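Local coordinates for protein Nadp(h)-dependent ketose reductase (PDB 1E3J) that probably interconverts fructose and sorbitol as a zinc-dependent, NADP(H)-using ketose reductase of the zinc-containing alcohol dehydrogenase family, at residues 38-41 and 42-46. Sequence-based numbering, arbitrary orientation.
With ZN (zinc ion), chain C.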
loop_
_atom_site.group_PDB
_atom_site.type_symbol
_atom_site.label_atom_id
_atom_site.label_comp_id
_atom_site.label_asym_id
_atom_site.label_seq_id
_atom_site.Cartn_x
_atom_site.Cartn_y
_atom_site.Cartn_z
ATOM N N VAL A 38 0.254 23.548 -28.462
ATOM C CA VAL A 38 1.220 23.629 -27.395
ATOM C C VAL A 38 0.694 24.639 -26.386
ATOM O O VAL A 38 0.506 25.822 -26.714
ATOM C CB VAL A 38 2.591 24.101 -27.906
ATOM C CG1 VAL A 38 3.560 24.252 -26.744
ATOM C CG2 VAL A 38 3.139 23.115 -28.892
ATOM N N GLY A 39 0.438 24.163 -25.173
ATOM C CA GLY A 39 -0.062 25.031 -24.132
ATOM C C GLY A 39 1.135 25.589 -23.405
ATOM O O GLY A 39 2.238 25.053 -23.504
ATOM N N ILE A 40 0.952 26.680 -22.684
ATOM C CA ILE A 40 2.076 27.226 -21.958
ATOM C C ILE A 40 1.679 27.445 -20.518
ATOM O O ILE A 40 0.506 27.639 -20.227
ATOM C CB ILE A 40 2.556 28.535 -22.601
ATOM C CG1 ILE A 40 1.411 29.544 -22.702
ATOM C CG2 ILE A 40 3.102 28.228 -23.985
ATOM C CD1 ILE A 40 1.815 30.856 -23.433
ATOM N N CYS A 41 2.652 27.377 -19.606
ATOM C CA CYS A 41 2.338 27.562 -18.199
ATOM C C CYS A 41 3.320 28.504 -17.531
ATOM O O CYS A 41 4.229 29.039 -18.175
ATOM C CB CYS A 41 2.308 26.202 -17.482
ATOM S SG CYS A 41 3.929 25.518 -17.037
ATOM N N GLY A 42 3.140 28.695 -16.229
ATOM C CA GLY A 42 4.006 29.602 -15.486
ATOM C C GLY A 42 5.474 29.255 -15.629
ATOM O O GLY A 42 6.348 30.131 -15.686
ATOM N N SER A 43 5.746 27.960 -15.707
ATOM C CA SER A 43 7.112 27.494 -15.851
ATOM C C SER A 43 7.756 28.030 -17.127
ATOM O O SER A 43 8.909 28.445 -17.097
ATOM C CB SER A 43 7.140 25.969 -15.815
ATOM O OG SER A 43 8.424 25.507 -16.166
ATOM N N ASP A 44 7.032 28.020 -18.246
ATOM C CA ASP A 44 7.597 28.571 -19.495
ATOM C C ASP A 44 7.786 30.081 -19.301
ATOM O O ASP A 44 8.831 30.649 -19.617
ATOM C CB ASP A 44 6.662 28.381 -20.703
ATOM C CG ASP A 44 6.510 26.922 -21.128
ATOM O OD1 ASP A 44 7.535 26.242 -21.465
ATOM O OD2 ASP A 44 5.341 26.467 -21.143
ATOM N N VAL A 45 6.758 30.730 -18.779
ATOM C CA VAL A 45 6.826 32.168 -18.549
ATOM C C VAL A 45 8.029 32.539 -17.684
ATOM O O VAL A 45 8.740 33.489 -17.978
ATOM C CB VAL A 45 5.539 32.676 -17.854
ATOM C CG1 VAL A 45 5.694 34.154 -17.479
ATOM C CG2 VAL A 45 4.340 32.479 -18.780
ATOM N N HIS A 46 8.256 31.776 -16.628
ATOM C CA HIS A 46 9.353 32.048 -15.722
ATOM C C HIS A 46 10.700 31.896 -16.426
ATOM O O HIS A 46 11.627 32.682 -16.200
ATOM C CB HIS A 46 9.254 31.129 -14.514
ATOM C CG HIS A 46 10.140 31.524 -13.382
ATOM N ND1 HIS A 46 11.516 31.424 -13.442
ATOM C CD2 HIS A 46 9.850 32.005 -12.149
ATOM C CE1 HIS A 46 12.034 31.824 -12.292
ATOM N NE2 HIS A 46 11.045 32.184 -11.490
HETATM ZN ZN ZN C . 3.542 23.381 -18.147
HETATM O O HOH W 1 2.949 21.987 -16.635
#
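With chi1 at 80°, Cys41 holds its SG between its own N and carbonyl carbon, beside the first turn of the helix that starts at Gly42, against N and CB of Ser43; Asp44, chi1 -68°, swings its carboxylate back beside its own backbone N, toward the end of the incoming strand. The two side chains meet at the N-terminus of the helix and form a capping box, with Cys41 at the N-cap. Cys41 N donates to Asp44 OD2 (3.2 Å), meeting the oxygen on its anti side and close to the carboxylate plane. For its part Cys41 SG accepts a weak capping bond from the amide of Ser43, 3.3 Å from N to SG. The same sulfur binds the zinc ion, SG to zinc 2.4 Å, so a ligand of the metal is also the N-cap. Cys41 O receives a nearly straight bond from Val45 N (3.1 Å, 174° at the hydrogen) and a weak one from Asp44 N, while CG2 of Val45 packs 3.5 Å from Cys41 O. Asp44 OD2 also lies 3.4 Å from Ile40 CA, and the side chains of Ile40 and Asp44 cross at about a right angle. Water 1, His66 and Glu67 complete the zinc site, and Asp44 touches His66. The junction joins strand 30-40 to helix 42-50, with Ile40 facing strand 344-348 and helix 328-337 packing against Ile40, Asp44 and Val45.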